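Local coordinates for uncharacterized conserved protein of COG5135 (Nostoc punctiforme, PDB 2I51) that binds flavin mononucleotide and is probably a flavin-dependent redox protein akin to pyridoxamine 5'-phosphate oxidase, with its own reaction still unknown, at residues 53-58 and 75-80; 104-109 and 157-162; 64-69 and 94-99. All coordinates share one frame; numbering follows the deposited sequence.

Contact 1 (53-58 and 75-80); sequences NQLRFI and AEICWY. With FMN (flavin mononucleotide), chain C; FMN (flavin mononucleotide), chain P; EDO (1,2-ethanediol), chain G; EDO (1,2-ethanediol), chain O.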
loop_
_atom_site.group_PDB
_atom_site.type_symbol
_atom_site.label_atom_id
_atom_site.label_comp_id
_atom_site.label_asym_id
_atom_site.label_seq_id
_atom_site.Cartn_x
_atom_site.Cartn_y
_atom_site.Cartn_z
ATOM N N ASN A 53 16.125 14.181 5.294
ATOM C CA ASN A 53 15.632 12.797 5.328
ATOM C C ASN A 53 14.213 12.664 4.728
ATOM O O ASN A 53 13.532 11.629 4.888
ATOM C CB ASN A 53 15.656 12.256 6.754
ATOM C CG ASN A 53 17.041 12.160 7.304
ATOM O OD1 ASN A 53 17.875 11.424 6.787
ATOM N ND2 ASN A 53 17.339 12.978 8.332
ATOM N N GLN A 54 13.789 13.660 3.964
ATOM C CA GLN A 54 12.490 13.624 3.291
ATOM C C GLN A 54 12.545 12.874 1.993
ATOM O O GLN A 54 13.446 13.031 1.185
ATOM C CB GLN A 54 11.962 15.012 3.056
ATOM C CG GLN A 54 11.821 15.757 4.365
ATOM C CD GLN A 54 10.682 16.769 4.363
ATOM O OE1 GLN A 54 9.559 16.413 4.104
ATOM N NE2 GLN A 54 10.960 17.986 4.776
ATOM N N LEU A 55 11.527 12.062 1.764
ATOM C CA LEU A 55 11.366 11.352 0.472
ATOM C C LEU A 55 10.547 12.182 -0.506
ATOM O O LEU A 55 9.542 12.797 -0.087
ATOM C CB LEU A 55 10.613 10.026 0.696
ATOM C CG LEU A 55 11.300 8.968 1.551
ATOM C CD1 LEU A 55 11.293 9.274 3.090
ATOM C CD2 LEU A 55 10.545 7.651 1.304
ATOM N N ARG A 56 10.959 12.167 -1.775
ATOM C CA ARG A 56 10.319 12.909 -2.872
ATOM C C ARG A 56 9.446 12.033 -3.723
ATOM O O ARG A 56 9.831 10.927 -4.131
ATOM C CB ARG A 56 11.381 13.531 -3.805
ATOM C CG ARG A 56 12.319 14.439 -3.175
ATOM C CD ARG A 56 13.112 15.221 -4.234
ATOM N NE ARG A 56 13.837 14.354 -5.144
ATOM C CZ ARG A 56 14.490 14.758 -6.229
ATOM N NH1 ARG A 56 14.580 16.061 -6.565
ATOM N NH2 ARG A 56 15.054 13.853 -7.018
ATOM N N PHE A 57 8.255 12.576 -4.054
ATOM C CA PHE A 57 7.346 11.999 -5.021
ATOM C C PHE A 57 6.763 13.172 -5.829
ATOM O O PHE A 57 6.882 14.340 -5.407
ATOM C CB PHE A 57 6.198 11.306 -4.304
ATOM C CG PHE A 57 6.653 10.336 -3.261
ATOM C CD1 PHE A 57 6.957 9.058 -3.618
ATOM C CD2 PHE A 57 6.792 10.722 -1.964
ATOM C CE1 PHE A 57 7.418 8.165 -2.669
ATOM C CE2 PHE A 57 7.207 9.841 -0.988
ATOM C CZ PHE A 57 7.533 8.541 -1.374
ATOM N N ILE A 58 6.100 12.840 -6.925
ATOM C CA ILE A 58 5.328 13.811 -7.693
ATOM C C ILE A 58 3.896 13.346 -7.784
ATOM O O ILE A 58 3.615 12.127 -7.717
ATOM C CB ILE A 58 5.932 14.037 -9.096
ATOM C CG1 ILE A 58 5.733 12.849 -10.025
ATOM C CG2 ILE A 58 7.374 14.487 -8.963
ATOM C CD1 ILE A 58 6.321 12.999 -11.464
ATOM N N ALA A 75 0.676 10.595 6.518
ATOM C CA ALA A 75 0.571 9.417 5.629
ATOM C C ALA A 75 1.454 8.291 6.167
ATOM O O ALA A 75 2.346 8.534 6.984
ATOM C CB ALA A 75 0.945 9.756 4.221
ATOM N N GLU A 76 1.211 7.075 5.676
ATOM C CA GLU A 76 2.103 5.988 5.972
ATOM C C GLU A 76 2.410 5.250 4.676
ATOM O O GLU A 76 1.484 4.831 3.943
ATOM C CB GLU A 76 1.484 4.993 6.949
ATOM C CG GLU A 76 2.498 3.923 7.389
ATOM C CD GLU A 76 2.059 3.198 8.654
ATOM O OE1 GLU A 76 1.924 3.865 9.737
ATOM O OE2 GLU A 76 1.841 1.975 8.630
ATOM N N ILE A 77 3.696 5.174 4.353
ATOM C CA ILE A 77 4.073 4.385 3.204
ATOM C C ILE A 77 4.424 2.963 3.645
ATOM O O ILE A 77 4.854 2.708 4.776
ATOM C CB ILE A 77 5.183 5.028 2.389
ATOM C CG1 ILE A 77 6.428 5.211 3.271
ATOM C CG2 ILE A 77 4.672 6.325 1.704
ATOM C CD1 ILE A 77 7.690 5.565 2.469
ATOM N N CYS A 78 4.168 2.014 2.748
ATOM C CA CYS A 78 4.645 0.661 2.892
ATOM C C CYS A 78 5.431 0.390 1.650
ATOM O O CYS A 78 4.965 0.590 0.534
ATOM C CB CYS A 78 3.500 -0.303 3.042
ATOM S SG CYS A 78 4.056 -1.989 3.331
ATOM N N TRP A 79 6.661 -0.075 1.853
ATOM C CA TRP A 79 7.644 -0.259 0.768
ATOM C C TRP A 79 8.247 -1.650 0.896
ATOM O O TRP A 79 8.940 -1.942 1.881
ATOM C CB TRP A 79 8.683 0.789 0.896
ATOM C CG TRP A 79 9.622 0.975 -0.286
ATOM C CD1 TRP A 79 9.663 0.291 -1.475
ATOM C CD2 TRP A 79 10.585 2.036 -0.387
ATOM N NE1 TRP A 79 10.601 0.892 -2.316
ATOM C CE2 TRP A 79 11.149 1.961 -1.681
ATOM C CE3 TRP A 79 10.956 3.084 0.449
ATOM C CZ2 TRP A 79 12.118 2.885 -2.121
ATOM C CZ3 TRP A 79 11.951 3.937 0.056
ATOM C CH2 TRP A 79 12.491 3.839 -1.217
ATOM N N TYR A 80 7.952 -2.510 -0.064
ATOM C CA TYR A 80 8.423 -3.869 -0.072
ATOM C C TYR A 80 9.478 -4.061 -1.147
ATOM O O TYR A 80 9.301 -3.647 -2.326
ATOM C CB TYR A 80 7.257 -4.894 -0.269
ATOM C CG TYR A 80 7.724 -6.302 -0.270
ATOM C CD1 TYR A 80 8.260 -6.855 0.890
ATOM C CD2 TYR A 80 7.742 -7.086 -1.417
ATOM C CE1 TYR A 80 8.788 -8.125 0.922
ATOM C CE2 TYR A 80 8.268 -8.387 -1.394
ATOM C CZ TYR A 80 8.773 -8.921 -0.208
ATOM O OH TYR A 80 9.310 -10.164 -0.164
HETATM N N1 FMN C . 0.531 8.500 -9.200
HETATM C C2 FMN C . 1.126 9.638 -8.800
HETATM O O2 FMN C . 0.477 10.629 -8.451
HETATM N N3 FMN C . 2.504 9.692 -8.722
HETATM C C4 FMN C . 3.303 8.643 -9.066
HETATM O O4 FMN C . 4.572 8.654 -8.853
HETATM C C4A FMN C . 2.703 7.464 -9.480
HETATM N N5 FMN C . 3.463 6.373 -9.868
HETATM C C5A FMN C . 2.789 5.142 -10.085
HETATM C C6 FMN C . 3.534 4.015 -10.354
HETATM C C7 FMN C . 2.937 2.769 -10.608
HETATM C C7M FMN C . 3.778 1.519 -10.642
HETATM C C8 FMN C . 1.544 2.730 -10.633
HETATM C C8M FMN C . 0.843 1.365 -10.644
HETATM C C9 FMN C . 0.786 3.875 -10.381
HETATM C C9A FMN C . 1.406 5.094 -10.149
HETATM N N10 FMN C . 0.684 6.242 -9.920
HETATM C C10 FMN C . 1.294 7.396 -9.535
HETATM C "C1'" FMN C . -0.827 6.277 -10.121
HETATM C "C2'" FMN C . -1.482 6.129 -8.741
HETATM O "O2'" FMN C . -1.276 4.793 -8.218
HETATM C "C3'" FMN C . -2.977 6.500 -8.725
HETATM O "O3'" FMN C . -3.617 5.748 -9.737
HETATM C "C4'" FMN C . -3.093 8.004 -9.053
HETATM O "O4'" FMN C . -2.107 8.823 -8.418
HETATM C "C5'" FMN C . -4.458 8.469 -8.551
HETATM O "O5'" FMN C . -4.532 8.249 -7.148
HETATM P P FMN C . -5.512 9.104 -6.262
HETATM O O1P FMN C . -5.056 10.515 -6.161
HETATM O O2P FMN C . -6.901 9.023 -6.970
HETATM O O3P FMN C . -5.644 8.404 -4.948
HETATM N N1 FMN P . 1.253 -9.913 8.355
HETATM C C2 FMN P . 0.034 -10.555 8.509
HETATM O O2 FMN P . -0.669 -10.347 9.505
HETATM N N3 FMN P . -0.428 -11.385 7.532
HETATM C C4 FMN P . 0.266 -11.712 6.392
HETATM O O4 FMN P . -0.236 -12.371 5.475
HETATM C C4A FMN P . 1.498 -11.084 6.225
HETATM N N5 FMN P . 2.258 -11.371 5.092
HETATM C C5A FMN P . 3.393 -10.590 4.867
HETATM C C6 FMN P . 4.101 -10.750 3.687
HETATM C C7 FMN P . 5.263 -10.010 3.425
HETATM C C7M FMN P . 5.933 -10.113 2.065
HETATM C C8 FMN P . 5.713 -9.100 4.368
HETATM C C8M FMN P . 6.831 -8.110 4.016
HETATM C C9 FMN P . 5.034 -8.961 5.558
HETATM C C9A FMN P . 3.864 -9.698 5.838
HETATM N N10 FMN P . 3.182 -9.567 7.059
HETATM C C10 FMN P . 1.946 -10.194 7.223
HETATM C "C1'" FMN P . 3.677 -8.715 8.182
HETATM C "C2'" FMN P . 2.986 -7.372 8.112
HETATM O "O2'" FMN P . 3.451 -6.587 6.977
HETATM C "C3'" FMN P . 3.152 -6.583 9.424
HETATM O "O3'" FMN P . 4.549 -6.465 9.752
HETATM C "C4'" FMN P . 2.465 -7.347 10.543
HETATM O "O4'" FMN P . 1.212 -7.919 10.167
HETATM C "C5'" FMN P . 2.198 -6.349 11.648
HETATM O "O5'" FMN P . 1.329 -5.339 11.205
HETATM P P FMN P . 0.460 -4.433 12.177
HETATM O O1P FMN P . -0.666 -5.275 12.719
HETATM O O2P FMN P . 1.456 -4.075 13.278
HETATM O O3P FMN P . -0.005 -3.262 11.397
HETATM C C1 EDO G . 5.375 2.240 12.141
HETATM O O1 EDO G . 4.553 1.436 11.282
HETATM C C2 EDO G . 6.113 3.069 11.118
HETATM O O2 EDO G . 5.159 3.544 10.189
HETATM C C1 EDO O . 1.969 3.389 13.834
HETATM O O1 EDO O . 2.264 4.288 12.748
HETATM C C2 EDO O . 1.093 2.321 13.228
HETATM O O2 EDO O . 1.056 2.636 11.824
#

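Contact 2 (104-109 and 157-162); sequences QDLQPA and LLLLDP. With EDO (1,2-ethanediol), chain M; EDO (1,2-ethanediol), chain K.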
loop_
_atom_site.group_PDB
_atom_site.type_symbol
_atom_site.label_atom_id
_atom_site.label_comp_id
_atom_site.label_asym_id
_atom_site.label_seq_id
_atom_site.Cartn_x
_atom_site.Cartn_y
_atom_site.Cartn_z
ATOM N N GLN A 104 6.630 28.672 -0.389
ATOM C CA GLN A 104 7.503 29.417 -1.314
ATOM C C GLN A 104 8.940 29.032 -1.160
ATOM O O GLN A 104 9.682 28.965 -2.164
ATOM C CB GLN A 104 7.337 30.925 -1.135
ATOM C CG GLN A 104 6.148 31.461 -1.858
ATOM C CD GLN A 104 6.094 31.010 -3.326
ATOM O OE1 GLN A 104 5.274 30.158 -3.660
ATOM N NE2 GLN A 104 7.025 31.511 -4.190
ATOM N N ASP A 105 9.356 28.750 0.066
ATOM C CA ASP A 105 10.711 28.300 0.328
ATOM C C ASP A 105 11.098 26.994 -0.348
ATOM O O ASP A 105 12.273 26.718 -0.498
ATOM C CB ASP A 105 10.991 28.177 1.834
ATOM C CG ASP A 105 10.011 27.236 2.563
ATOM O OD1 ASP A 105 8.800 27.212 2.234
ATOM O OD2 ASP A 105 10.456 26.546 3.509
ATOM N N LEU A 106 10.113 26.177 -0.742
ATOM C CA LEU A 106 10.394 24.923 -1.394
ATOM C C LEU A 106 10.137 24.980 -2.909
ATOM O O LEU A 106 10.161 23.942 -3.570
ATOM C CB LEU A 106 9.534 23.801 -0.779
ATOM C CG LEU A 106 10.012 23.401 0.639
ATOM C CD1 LEU A 106 8.958 22.631 1.374
ATOM C CD2 LEU A 106 11.279 22.546 0.470
ATOM N N GLN A 107 9.872 26.158 -3.442
ATOM C CA GLN A 107 9.721 26.222 -4.924
ATOM C C GLN A 107 10.978 25.750 -5.646
ATOM O O GLN A 107 10.871 25.049 -6.641
ATOM C CB GLN A 107 9.227 27.570 -5.405
ATOM C CG GLN A 107 7.763 27.790 -5.042
ATOM C CD GLN A 107 6.812 26.847 -5.716
ATOM O OE1 GLN A 107 7.023 26.480 -6.881
ATOM N NE2 GLN A 107 5.729 26.445 -4.989
ATOM N N PRO A 108 12.208 26.140 -5.211
ATOM C CA PRO A 108 13.368 25.620 -5.895
ATOM C C PRO A 108 13.400 24.083 -5.938
ATOM O O PRO A 108 13.793 23.513 -6.975
ATOM C CB PRO A 108 14.541 26.219 -5.112
ATOM C CG PRO A 108 13.977 27.490 -4.545
ATOM C CD PRO A 108 12.584 27.165 -4.191
ATOM N N ALA A 109 12.970 23.410 -4.858
ATOM C CA ALA A 109 12.916 21.968 -4.860
ATOM C C ALA A 109 11.918 21.458 -5.863
ATOM O O ALA A 109 12.140 20.480 -6.530
ATOM C CB ALA A 109 12.581 21.432 -3.463
ATOM N N LEU A 157 5.260 18.653 -6.178
ATOM C CA LEU A 157 6.284 17.884 -5.451
ATOM C C LEU A 157 5.642 17.522 -4.091
ATOM O O LEU A 157 5.085 18.334 -3.391
ATOM C CB LEU A 157 7.552 18.710 -5.210
ATOM C CG LEU A 157 8.603 18.075 -4.278
ATOM C CD1 LEU A 157 9.152 16.750 -4.795
ATOM C CD2 LEU A 157 9.765 19.088 -4.073
ATOM N N LEU A 158 5.692 16.256 -3.771
ATOM C CA LEU A 158 5.165 15.728 -2.496
ATOM C C LEU A 158 6.346 15.216 -1.685
ATOM O O LEU A 158 7.132 14.380 -2.184
ATOM C CB LEU A 158 4.132 14.665 -2.800
ATOM C CG LEU A 158 3.510 13.947 -1.639
ATOM C CD1 LEU A 158 2.774 14.954 -0.737
ATOM C CD2 LEU A 158 2.538 12.859 -2.210
ATOM N N LEU A 159 6.513 15.731 -0.475
ATOM C CA LEU A 159 7.562 15.271 0.454
ATOM C C LEU A 159 6.939 14.526 1.612
ATOM O O LEU A 159 5.940 15.005 2.168
ATOM C CB LEU A 159 8.306 16.449 0.997
ATOM C CG LEU A 159 9.006 17.311 -0.034
ATOM C CD1 LEU A 159 9.590 18.581 0.695
ATOM C CD2 LEU A 159 10.090 16.593 -0.856
ATOM N N LEU A 160 7.568 13.436 2.031
ATOM C CA LEU A 160 7.268 12.757 3.277
ATOM C C LEU A 160 8.454 12.874 4.221
ATOM O O LEU A 160 9.591 12.547 3.854
ATOM C CB LEU A 160 6.959 11.283 3.009
ATOM C CG LEU A 160 6.751 10.486 4.307
ATOM C CD1 LEU A 160 5.466 10.849 4.920
ATOM C CD2 LEU A 160 6.782 8.966 3.934
ATOM N N ASP A 161 8.175 13.347 5.434
ATOM C CA ASP A 161 9.178 13.446 6.511
ATOM C C ASP A 161 8.893 12.389 7.568
ATOM O O ASP A 161 8.020 12.612 8.419
ATOM C CB ASP A 161 9.150 14.816 7.174
ATOM C CG ASP A 161 10.355 15.028 8.128
ATOM O OD1 ASP A 161 11.449 14.425 7.911
ATOM O OD2 ASP A 161 10.219 15.900 9.001
ATOM N N PRO A 162 9.581 11.233 7.491
ATOM C CA PRO A 162 9.246 10.192 8.459
ATOM C C PRO A 162 9.541 10.551 9.911
ATOM O O PRO A 162 10.591 11.100 10.209
ATOM C CB PRO A 162 10.130 9.022 8.034
ATOM C CG PRO A 162 10.445 9.260 6.598
ATOM C CD PRO A 162 10.614 10.758 6.543
HETATM C C1 EDO M . 4.509 29.493 -7.025
HETATM O O1 EDO M . 3.786 30.075 -5.928
HETATM C C2 EDO M . 5.279 30.579 -7.758
HETATM O O2 EDO M . 6.368 31.081 -6.968
HETATM C C1 EDO K . 5.910 30.195 2.523
HETATM O O1 EDO K . 5.014 30.321 1.413
HETATM C C2 EDO K . 5.246 29.554 3.739
HETATM O O2 EDO K . 5.777 28.234 3.933
#

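Contact 3 (64-69 and 94-99); sequences AKADQI and LTLISS. With FMN (flavin mononucleotide), chain C; EDO (1,2-ethanediol), chain L; EDO (1,2-ethanediol), chain M; EDO (1,2-ethanediol), chain U.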
loop_
_atom_site.group_PDB
_atom_site.type_symbol
_atom_site.label_atom_id
_atom_site.label_comp_id
_atom_site.label_asym_id
_atom_site.label_seq_id
_atom_site.Cartn_x
_atom_site.Cartn_y
_atom_site.Cartn_z
ATOM N N ALA A 64 -7.264 12.889 -6.564
ATOM C CA ALA A 64 -7.949 12.842 -5.302
ATOM C C ALA A 64 -7.042 12.990 -4.094
ATOM O O ALA A 64 -7.446 13.596 -3.078
ATOM C CB ALA A 64 -8.711 11.518 -5.179
ATOM N N LYS A 65 -5.836 12.435 -4.177
ATOM C CA LYS A 65 -4.962 12.420 -3.021
ATOM C C LYS A 65 -4.584 13.857 -2.668
ATOM O O LYS A 65 -4.287 14.142 -1.534
ATOM C CB LYS A 65 -3.705 11.602 -3.243
ATOM C CG LYS A 65 -2.592 12.276 -4.085
ATOM C CD LYS A 65 -1.439 11.351 -4.376
ATOM C CE LYS A 65 -1.724 10.348 -5.454
ATOM N NZ LYS A 65 -2.358 10.902 -6.726
ATOM N N ALA A 66 -4.562 14.756 -3.659
ATOM C CA ALA A 66 -4.169 16.157 -3.359
ATOM C C ALA A 66 -5.065 16.761 -2.300
ATOM O O ALA A 66 -4.571 17.321 -1.318
ATOM C CB ALA A 66 -4.122 17.022 -4.641
ATOM N N ASP A 67 -6.376 16.618 -2.451
ATOM C CA ASP A 67 -7.269 17.188 -1.460
ATOM C C ASP A 67 -7.211 16.418 -0.152
ATOM O O ASP A 67 -7.315 16.976 0.936
ATOM C CB ASP A 67 -8.714 17.209 -1.936
ATOM C CG ASP A 67 -9.604 17.931 -0.970
ATOM O OD1 ASP A 67 -9.414 19.161 -0.810
ATOM O OD2 ASP A 67 -10.450 17.269 -0.327
ATOM N N GLN A 68 -7.016 15.104 -0.242
ATOM C CA GLN A 68 -6.929 14.312 0.990
ATOM C C GLN A 68 -5.739 14.806 1.816
ATOM O O GLN A 68 -5.840 14.948 3.031
ATOM C CB GLN A 68 -6.739 12.819 0.703
ATOM C CG GLN A 68 -7.921 12.149 -0.069
ATOM C CD GLN A 68 -7.581 10.805 -0.647
ATOM O OE1 GLN A 68 -6.538 10.217 -0.349
ATOM N NE2 GLN A 68 -8.472 10.295 -1.495
ATOM N N ILE A 69 -4.615 15.043 1.159
ATOM C CA ILE A 69 -3.385 15.456 1.838
ATOM C C ILE A 69 -3.535 16.851 2.437
ATOM O O ILE A 69 -3.083 17.122 3.556
ATOM C CB ILE A 69 -2.199 15.346 0.864
ATOM C CG1 ILE A 69 -1.954 13.870 0.564
ATOM C CG2 ILE A 69 -0.939 16.009 1.407
ATOM C CD1 ILE A 69 -1.062 13.582 -0.615
ATOM N N LEU A 94 3.244 14.863 5.427
ATOM C CA LEU A 94 3.408 15.234 4.055
ATOM C C LEU A 94 3.452 16.733 3.873
ATOM O O LEU A 94 2.760 17.463 4.522
ATOM C CB LEU A 94 2.267 14.689 3.197
ATOM C CG LEU A 94 2.211 13.149 3.100
ATOM C CD1 LEU A 94 0.877 12.665 2.462
ATOM C CD2 LEU A 94 3.414 12.579 2.368
ATOM N N THR A 95 4.225 17.176 2.900
ATOM C CA THR A 95 4.191 18.550 2.403
ATOM C C THR A 95 3.882 18.499 0.900
ATOM O O THR A 95 4.585 17.820 0.171
ATOM C CB THR A 95 5.544 19.241 2.611
ATOM O OG1 THR A 95 5.958 19.189 3.987
ATOM C CG2 THR A 95 5.486 20.724 2.208
ATOM N N LEU A 96 2.858 19.191 0.454
ATOM C CA LEU A 96 2.462 19.216 -0.934
ATOM C C LEU A 96 2.804 20.603 -1.468
ATOM O O LEU A 96 2.277 21.609 -0.988
ATOM C CB LEU A 96 0.959 18.959 -1.054
ATOM C CG LEU A 96 0.377 18.719 -2.444
ATOM C CD1 LEU A 96 0.893 17.451 -3.139
ATOM C CD2 LEU A 96 -1.159 18.678 -2.363
ATOM N N ILE A 97 3.755 20.629 -2.382
ATOM C CA ILE A 97 4.247 21.874 -2.973
ATOM C C ILE A 97 3.712 21.943 -4.401
ATOM O O ILE A 97 4.151 21.209 -5.301
ATOM C CB ILE A 97 5.799 21.948 -2.944
ATOM C CG1 ILE A 97 6.344 21.679 -1.549
ATOM C CG2 ILE A 97 6.330 23.328 -3.402
ATOM C CD1 ILE A 97 6.745 20.304 -1.348
ATOM N N SER A 98 2.767 22.850 -4.606
ATOM C CA SER A 98 2.073 23.036 -5.885
ATOM C C SER A 98 2.475 24.396 -6.432
ATOM O O SER A 98 3.495 24.941 -6.029
ATOM C CB SER A 98 0.566 22.958 -5.680
ATOM O OG SER A 98 0.131 24.028 -4.866
ATOM N N SER A 99 1.658 24.986 -7.290
ATOM C CA SER A 99 1.922 26.345 -7.729
ATOM C C SER A 99 1.284 27.377 -6.805
ATOM O O SER A 99 1.444 28.586 -7.032
ATOM C CB SER A 99 1.405 26.557 -9.156
ATOM O OG SER A 99 0.027 26.232 -9.212
HETATM N N1 FMN C . 0.531 8.500 -9.200
HETATM C C2 FMN C . 1.126 9.638 -8.800
HETATM O O2 FMN C . 0.477 10.629 -8.451
HETATM N N3 FMN C . 2.504 9.692 -8.722
HETATM C C4 FMN C . 3.303 8.643 -9.066
HETATM O O4 FMN C . 4.572 8.654 -8.853
HETATM C C4A FMN C . 2.703 7.464 -9.480
HETATM N N5 FMN C . 3.463 6.373 -9.868
HETATM C C5A FMN C . 2.789 5.142 -10.085
HETATM C C6 FMN C . 3.534 4.015 -10.354
HETATM C C7 FMN C . 2.937 2.769 -10.608
HETATM C C7M FMN C . 3.778 1.519 -10.642
HETATM C C8 FMN C . 1.544 2.730 -10.633
HETATM C C8M FMN C . 0.843 1.365 -10.644
HETATM C C9 FMN C . 0.786 3.875 -10.381
HETATM C C9A FMN C . 1.406 5.094 -10.149
HETATM N N10 FMN C . 0.684 6.242 -9.920
HETATM C C10 FMN C . 1.294 7.396 -9.535
HETATM C "C1'" FMN C . -0.827 6.277 -10.121
HETATM C "C2'" FMN C . -1.482 6.129 -8.741
HETATM O "O2'" FMN C . -1.276 4.793 -8.218
HETATM C "C3'" FMN C . -2.977 6.500 -8.725
HETATM O "O3'" FMN C . -3.617 5.748 -9.737
HETATM C "C4'" FMN C . -3.093 8.004 -9.053
HETATM O "O4'" FMN C . -2.107 8.823 -8.418
HETATM C "C5'" FMN C . -4.458 8.469 -8.551
HETATM O "O5'" FMN C . -4.532 8.249 -7.148
HETATM P P FMN C . -5.512 9.104 -6.262
HETATM O O1P FMN C . -5.056 10.515 -6.161
HETATM O O2P FMN C . -6.901 9.023 -6.970
HETATM O O3P FMN C . -5.644 8.404 -4.948
HETATM C C1 EDO L . 0.474 19.686 3.132
HETATM O O1 EDO L . 0.488 20.086 4.508
HETATM C C2 EDO L . 1.115 20.800 2.331
HETATM O O2 EDO L . 2.467 21.013 2.629
HETATM C C1 EDO M . 4.509 29.493 -7.025
HETATM O O1 EDO M . 3.786 30.075 -5.928
HETATM C C2 EDO M . 5.279 30.579 -7.758
HETATM O O2 EDO M . 6.368 31.081 -6.968
HETATM C C1 EDO U . -9.121 9.923 -9.796
HETATM O O1 EDO U . -9.687 11.202 -9.438
HETATM C C2 EDO U . -7.643 10.190 -9.734
HETATM O O2 EDO U . -7.602 10.919 -8.550
#

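Contact 1 (53-58 and 75-80)
Leu55 and Ile77 meet in the interior of an FMN-binding split barrel, pointing at each other from strands 55-60 and 74-81, which belong to the same curled antiparallel sheet without being neighbours in it. Their CA atoms stay 10.4 Å apart, so the gap is bridged wholly by side chains, and branched aliphatic residues suit it because they are long enough to touch and carry nothing polar into the core. The two reach tip to tip: CD2 of Leu55 lies 3.7 Å from CD1 of Ile77. Ile77 has its CG1 wedged between the backbone N and the carbonyl carbon (chi1 60°), with CD1 extended beyond it toward Leu55; the residue was modelled in two conformers, and the distance is that of the one described. Trp79, two residues along the same strand, adds a lighter apolar touch. Its six-membered ring meets the same Leu55 methyl obliquely, CZ3 to CD2 at 4.2 Å, while its NE1 is satisfied by the backbone oxygen of Ala24. Phe45, Phe48 and Pro162 also pack on Leu55.

Farther along, the two strands reach different flavins. Tyr80 places CE1 3.7 Å from the methyl C8M of the FMN held mainly by the second subunit, and its ring meets Tyr26 of that subunit. On strand 55-60, the backbone of Ile58 reads the other flavin: N3 of FMN donates to Ile58 O at 2.9 Å, almost straight at 176°.

Contact 2 (104-109 and 157-162)
A helix laid over the outer face of a beta-barrel wall is the motif here: Leu106, just before helix 107-116, and Ala109, in its first turn, pack on Leu159 and Leu157 of strand 155-169. Side chains alternate along the strand. Leu157 and Leu159 turn to the helix, whereas Leu158 and Leu160 point to the opposite face, where they meet Leu96 and Leu94, so leucine at four successive positions serves two apolar layers at once.

The closer pairing is that of Ala109 with Leu157. CD2 of Leu157 comes to 3.7 Å from CB of Ala109 and lies equally near that residue's carbonyl carbon, which means that the leucine methyl nestles against helix backbone as well as side chain. Alanine suits the place because its short side chain lets the strand leucine approach the backbone. In Leu159 CG stands opposite the carbonyl carbon (chi1 -60°), and its CD1 meets CD1 of Leu106 tip to tip at 4.2 Å, a lighter touch. Leu106 holds the N-cap position; its apolar side chain serves packing, and it also rests on Ile97. Leu49 fills in beside Ala109 and Leu159.

The lead-in to the helix is a 3-10 turn, in which Gln107 N donates to Gln104 O at 3.1 Å. Gln104 is exposed, and its NE2 donates to O2 of a 1,2-ethanediol, probably from the crystallisation liquor, at 2.9 Å, whereas the end of Gln107 turns back so that NE2 donates to Ser98 O. Farther along the strand, Asp161 forms a salt bridge with Arg182. Together these features are consistent with a helix whose apolar side packs on the outer face of a split-barrel sheet.

Contact 3 (64-69 and 94-99)
Ile69 and Leu94 form the heart of a helix-on-sheet contact, in which helix 64-71 crosses strand 86-97 with 122° between the directions of the facing segments. Followed outward, Ile69 meets Leu94 at every step. Its CB stands 4.4 Å from Leu94 CD1, and CG1 comes nearer, 3.6 Å from the same methyl. CG2, placed anti to the backbone N, branches the other way and lies 3.9 Å from Leu94 CB, also brushing CB of Leu96. The terminal CD1 ends 3.8 Å from Leu94 CD1. Beta-branching thus lets one helix residue straddle a leucine, the two side chains crossing at about a right angle. One turn earlier Ala66 is small enough for Leu96 to lie against the helix, with its CD2 4.1 Å from Ala66 CB.

At its N-terminal end the same helix grips the cofactor. Lys65 N donates to the FMN phosphate oxygen O1P at 2.9 Å, and the side chain, bent at chi3 and chi4 (77° and 47°), curls back so that NZ reaches O1P at 2.8 Å and the ribityl O4' at 2.7 Å. NZ is also hydrogen-bonded to Thr59 OG1. A methionine in its place would probably leave the phosphate without this positive mate, and O4' without the ammonium donor described here.

The helix follows strand 55-60 and leads into strand 74-81; it lies between strand 38-44, touched by Lys65 and Gln68, and strand 86-97, which is paired in turn with strand 155-169.

Overall arrangement
From the N terminus, segment 53-58 opens contact 1, and the chain passes through helix 64-71 before segment 75-80 closes it. Contact 3 opens at that helix, inside the loop of contact 1, and closes only at 94-99, so the two cross. Both touch one FMN, and Ala75 packs against Leu94 where they meet. Contact 2 follows in series: it opens at 104-109 and closes a longer loop at 157-162. Strand 155-169 then inserts between strands 55-60 and 86-97, joined to both by backbone hydrogen bonds. Contact 1 joins two non-adjacent strands of the sheet across its interior, while contacts 3 and 2 fasten the cofactor-binding helix and helix 107-116 to it.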